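Local coordinates for glycosyl hydrolases family 2, sugar binding domain protein (Bacteroides uniformis str. 3978 T3 ii, PDB 6D1P) that probably hydrolyses O-glycosidic bonds, acting as a beta-glucuronidase of the glycosyl hydrolase 2 family in a human gut bacterium, at residues G43-V48 against P163-C168; V120-T125 against A139-A144. All coordinates share one frame; numbering follows the deposited sequence.

Interaction 1: G43-V48 against P163-C168; sequences GSIWEV and PIAIRC. With NA (sodium ion), chain L.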
# COMPACT_ATOMS: atom_id res chain seq x y z
N GLY A 43 -2.90 8.34 -13.48
CA GLY A 43 -2.52 8.01 -14.84
C GLY A 43 -2.02 9.17 -15.67
O GLY A 43 -1.39 8.94 -16.71
N SER A 44 -2.31 10.39 -15.26
CA SER A 44 -1.85 11.62 -15.91
C SER A 44 -2.41 12.77 -15.09
O SER A 44 -3.31 12.57 -14.27
CB SER A 44 -2.34 11.73 -17.36
OG SER A 44 -3.75 11.83 -17.39
N ILE A 45 -1.87 13.97 -15.33
CA ILE A 45 -2.42 15.13 -14.62
C ILE A 45 -3.85 15.38 -15.07
O ILE A 45 -4.68 15.87 -14.29
CB ILE A 45 -1.52 16.37 -14.81
CG1 ILE A 45 -2.05 17.55 -14.01
CG2 ILE A 45 -1.41 16.76 -16.28
CD1 ILE A 45 -2.27 17.27 -12.55
N TRP A 46 -4.18 15.02 -16.32
CA TRP A 46 -5.57 15.13 -16.76
C TRP A 46 -6.48 14.26 -15.91
O TRP A 46 -7.55 14.71 -15.48
CB TRP A 46 -5.69 14.75 -18.24
CG TRP A 46 -7.13 14.61 -18.67
CD1 TRP A 46 -7.73 13.49 -19.17
CD2 TRP A 46 -8.15 15.62 -18.61
NE1 TRP A 46 -9.07 13.73 -19.43
CE2 TRP A 46 -9.35 15.03 -19.10
CE3 TRP A 46 -8.17 16.95 -18.19
CZ2 TRP A 46 -10.54 15.74 -19.18
CZ3 TRP A 46 -9.36 17.65 -18.28
CH2 TRP A 46 -10.54 17.04 -18.77
N GLU A 47 -6.06 13.02 -15.64
CA GLU A 47 -6.86 12.13 -14.81
C GLU A 47 -7.09 12.71 -13.41
O GLU A 47 -8.11 12.42 -12.78
CB GLU A 47 -6.21 10.75 -14.73
CG GLU A 47 -7.21 9.65 -14.42
CD GLU A 47 -6.55 8.32 -14.12
OE1 GLU A 47 -5.63 8.28 -13.26
OE2 GLU A 47 -6.97 7.30 -14.73
N VAL A 48 -6.15 13.52 -12.92
CA VAL A 48 -6.34 14.17 -11.63
C VAL A 48 -7.35 15.30 -11.74
O VAL A 48 -8.13 15.55 -10.81
CB VAL A 48 -4.99 14.68 -11.10
CG1 VAL A 48 -5.15 15.55 -9.82
CG2 VAL A 48 -4.04 13.51 -10.85
N PRO A 163 -7.72 25.26 -9.70
CA PRO A 163 -7.39 23.90 -9.27
C PRO A 163 -5.89 23.66 -9.12
O PRO A 163 -5.10 23.93 -10.04
CB PRO A 163 -8.00 23.02 -10.38
CG PRO A 163 -8.36 23.97 -11.53
CD PRO A 163 -7.85 25.34 -11.16
N ILE A 164 -5.51 23.15 -7.96
CA ILE A 164 -4.13 22.89 -7.59
C ILE A 164 -3.96 21.39 -7.37
O ILE A 164 -4.80 20.76 -6.72
CB ILE A 164 -3.74 23.68 -6.32
CG1 ILE A 164 -3.83 25.17 -6.60
CG2 ILE A 164 -2.33 23.32 -5.83
CD1 ILE A 164 -2.95 25.61 -7.74
N ALA A 165 -2.89 20.82 -7.90
CA ALA A 165 -2.53 19.46 -7.56
C ALA A 165 -1.05 19.39 -7.29
O ALA A 165 -0.25 20.09 -7.93
CB ALA A 165 -2.92 18.46 -8.67
N ILE A 166 -0.67 18.55 -6.33
CA ILE A 166 0.71 18.39 -5.92
C ILE A 166 1.01 16.91 -5.79
O ILE A 166 0.32 16.20 -5.05
CB ILE A 166 1.00 19.10 -4.59
CG1 ILE A 166 0.62 20.57 -4.71
CG2 ILE A 166 2.48 18.96 -4.26
CD1 ILE A 166 0.59 21.28 -3.41
N ARG A 167 2.03 16.45 -6.51
CA ARG A 167 2.49 15.07 -6.45
C ARG A 167 3.71 15.01 -5.54
O ARG A 167 4.69 15.71 -5.79
CB ARG A 167 2.82 14.55 -7.85
CG ARG A 167 3.27 13.09 -7.94
CD ARG A 167 3.70 12.74 -9.38
NE ARG A 167 3.99 11.32 -9.60
CZ ARG A 167 5.15 10.74 -9.33
NH1 ARG A 167 6.15 11.44 -8.80
NH2 ARG A 167 5.33 9.45 -9.58
N CYS A 168 3.64 14.20 -4.49
CA CYS A 168 4.78 13.94 -3.62
C CYS A 168 5.21 12.49 -3.75
O CYS A 168 4.38 11.60 -3.93
CB CYS A 168 4.47 14.23 -2.14
SG CYS A 168 4.33 15.97 -1.79
NA NA L . -4.36 11.38 -19.96
O HOH W 1 -3.23 13.22 -21.11
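Ser44 OG, one residue before the isoleucine that reaches strand 163-168, is gripped twice: it coordinates the sodium ion at 2.7 Å. It also accepts a hydrogen bond from the backbone N of Glu47, with Glu47 N to Ser44 OG at 3.1 Å. That bond is fairly straight (159° at the hydrogen) and makes Ser44 the N-cap of the short helix 45-49. Asp434 O of the second subunit and a water complete the ligands found around the sodium, so the cap doubles as part of a metal bridge between subunits. Glu47 returns across the same turn, its OE1 taking the N-H of Gly43 at 2.7 Å from well above the carboxylate plane. OE1 also pairs with Arg172 of the second subunit, which probably favours the charged carboxylate.

The contacts between helix and strand are made by apolar side chains. Ala165 CB is met by two methyls, Val48 CG1 at 3.8 Å and Ile45 CD1 at 4.1 Å. Ile45 gets there because CG1 lies anti to the backbone N (chi1 -177°) and the next torsion, 54°, turns CD1 toward Ala165; Val48 CG1 is likewise anti to its own N. No hydrogen bond crosses; the nearest backbone pair is Val48 CA and Ala165 CA, 7.7 Å apart. Met49 also rests on Ala165, and Trp91 and Tyr121 also touch Ile45. Ile164 points instead to the inner side, where it meets Val122. This is a short capped helix laid on the outer face of a beta-sandwich sheet, in the sugar binding domain of family 2 glycosyl hydrolases.

Interaction 2: V120-T125 against A139-A144; sequences VYVYTT and ADITEA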
# COMPACT_ATOMS: atom_id res chain seq x y z
N VAL A 120 4.41 20.39 -8.67
CA VAL A 120 3.32 21.33 -8.44
C VAL A 120 2.62 21.63 -9.76
O VAL A 120 3.27 21.99 -10.74
CB VAL A 120 3.83 22.63 -7.79
CG1 VAL A 120 2.66 23.47 -7.35
CG2 VAL A 120 4.74 22.30 -6.64
N TYR A 121 1.29 21.53 -9.76
CA TYR A 121 0.50 21.75 -10.97
C TYR A 121 -0.60 22.76 -10.70
O TYR A 121 -1.30 22.67 -9.69
CB TYR A 121 -0.14 20.45 -11.46
CG TYR A 121 0.84 19.38 -11.88
CD1 TYR A 121 1.49 18.59 -10.94
CD2 TYR A 121 1.07 19.13 -13.23
CE1 TYR A 121 2.38 17.59 -11.34
CE2 TYR A 121 1.95 18.15 -13.63
CZ TYR A 121 2.60 17.38 -12.70
OH TYR A 121 3.47 16.39 -13.13
N VAL A 122 -0.74 23.73 -11.60
CA VAL A 122 -1.95 24.52 -11.76
C VAL A 122 -2.73 23.91 -12.92
O VAL A 122 -2.23 23.85 -14.05
CB VAL A 122 -1.63 26.00 -12.05
CG1 VAL A 122 -2.89 26.74 -12.51
CG2 VAL A 122 -0.99 26.68 -10.84
N TYR A 123 -3.95 23.45 -12.65
CA TYR A 123 -4.70 22.68 -13.64
C TYR A 123 -3.78 21.63 -14.28
O TYR A 123 -3.22 20.80 -13.56
CB TYR A 123 -5.34 23.60 -14.68
CG TYR A 123 -6.37 22.93 -15.55
CD1 TYR A 123 -6.34 23.08 -16.93
CD2 TYR A 123 -7.35 22.11 -15.00
CE1 TYR A 123 -7.27 22.45 -17.75
CE2 TYR A 123 -8.29 21.48 -15.80
CZ TYR A 123 -8.24 21.66 -17.19
OH TYR A 123 -9.17 21.04 -18.00
N THR A 124 -3.58 21.66 -15.60
CA THR A 124 -2.81 20.62 -16.27
C THR A 124 -1.39 21.04 -16.58
O THR A 124 -0.74 20.39 -17.40
CB THR A 124 -3.50 20.19 -17.56
OG1 THR A 124 -3.48 21.28 -18.49
CG2 THR A 124 -4.92 19.77 -17.28
N THR A 125 -0.90 22.10 -15.95
CA THR A 125 0.40 22.67 -16.26
C THR A 125 1.31 22.49 -15.05
O THR A 125 0.97 22.94 -13.95
CB THR A 125 0.25 24.15 -16.61
OG1 THR A 125 -0.71 24.29 -17.66
CG2 THR A 125 1.59 24.73 -17.05
N ALA A 139 6.92 27.82 -5.46
CA ALA A 139 6.49 27.68 -6.84
C ALA A 139 5.71 28.93 -7.21
O ALA A 139 4.70 29.25 -6.56
CB ALA A 139 5.63 26.43 -7.05
N ASP A 140 6.16 29.63 -8.25
CA ASP A 140 5.53 30.87 -8.69
C ASP A 140 4.42 30.52 -9.67
O ASP A 140 4.68 30.15 -10.81
CB ASP A 140 6.57 31.80 -9.31
CG ASP A 140 6.07 33.24 -9.43
OD1 ASP A 140 4.96 33.45 -9.96
OD2 ASP A 140 6.80 34.17 -8.98
N ILE A 141 3.17 30.63 -9.22
CA ILE A 141 2.04 30.21 -10.05
C ILE A 141 1.39 31.39 -10.77
O ILE A 141 0.32 31.23 -11.36
CB ILE A 141 1.00 29.45 -9.22
CG1 ILE A 141 0.38 30.38 -8.19
CG2 ILE A 141 1.65 28.25 -8.55
CD1 ILE A 141 -0.71 29.73 -7.40
N THR A 142 2.05 32.55 -10.76
CA THR A 142 1.43 33.79 -11.21
C THR A 142 0.97 33.70 -12.67
O THR A 142 -0.18 34.00 -12.99
CB THR A 142 2.41 34.95 -11.02
OG1 THR A 142 2.71 35.09 -9.63
CG2 THR A 142 1.83 36.26 -11.52
N GLU A 143 1.86 33.27 -13.56
CA GLU A 143 1.51 33.25 -14.97
C GLU A 143 0.51 32.15 -15.30
O GLU A 143 -0.34 32.33 -16.17
CB GLU A 143 2.78 33.13 -15.82
CG GLU A 143 3.40 34.48 -16.13
CD GLU A 143 2.33 35.52 -16.49
OE1 GLU A 143 1.97 36.36 -15.63
OE2 GLU A 143 1.83 35.47 -17.65
N ALA A 144 0.58 31.02 -14.59
CA ALA A 144 -0.35 29.93 -14.89
C ALA A 144 -1.75 30.24 -14.39
O ALA A 144 -2.74 29.83 -15.02
CB ALA A 144 0.16 28.62 -14.29
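Two layers of the sugar-binding-domain sandwich meet here: the end of strand 117-122 looks across at the passage from strand 137-140 into helix 142-149. Val122 carries most of the contact. Its CG2 comes within 3.8 Å of Ile141 CB and equally near Ile141 CG2, the two side chains crossing at about a right angle. On its other branch, CG1 lies 4.0 Å from Ala144 CB, while Val122 CB itself stands 3.9 Å from that methyl. The valine has CG1 anti to the backbone N (chi1 168°) and CG2 beside that N, which turns CG1 to Ala144 of the helix and CG2 to Ile141 before it. Replacing Val122 by alanine removes both branches; this would probably leave Ile141 without its neighbour and open a gap beside it, while the contact of CB with Ala144 could remain. Further along, Val120 CG1 and Ala139 CB continue the apolar seam at 4.2 Å.

Both backbones turn sharply beside this seam. From Val122 to Thr125 a type II' beta turn is closed by bonds in both directions between the end residues, with Thr124 CG2 lying over one face of the Tyr123 ring. On the other side, Asp140 OD1 accepts from Thr142 N at 3.1 Å, an Asx turn, and from Thr142 OG1 at 2.8 Å, the hydroxyl arriving on the syn side, somewhat out of the carboxylate plane. Asp140 OD2 forms a salt bridge with Arg106, so both carboxylate oxygens are engaged and its rotation is probably fixed. Ile127 of strand 125-131 touches both Val122 and Ala144. Such hydrophobic facing of two antiparallel sheets, with a tight hairpin turn at the strand end, is typical of a beta-sandwich interior.

Overall arrangement
After strands 28-30 and 35-38 the chain forms helix 45-49, then runs through strands 89-96 and 106-111 to 120-125. Interaction 2 closes a short loop, the 13 residues from the hairpin to 139-144. Only then does strand 162-169 arrive and let interaction 1 close a far longer loop of 114 residues, which contains the shorter one entirely. Their centres lie about 11 Å apart. Strands 162-169 and 117-122 are neighbours in the six-stranded sheet, joined by probable backbone hydrogen bonds from Tyr121 N to Ala165 O and from Tyr123 N to Pro163 O. Interaction 1 covers this sheet's outer face; interaction 2 joins its inner face to the opposing sheet.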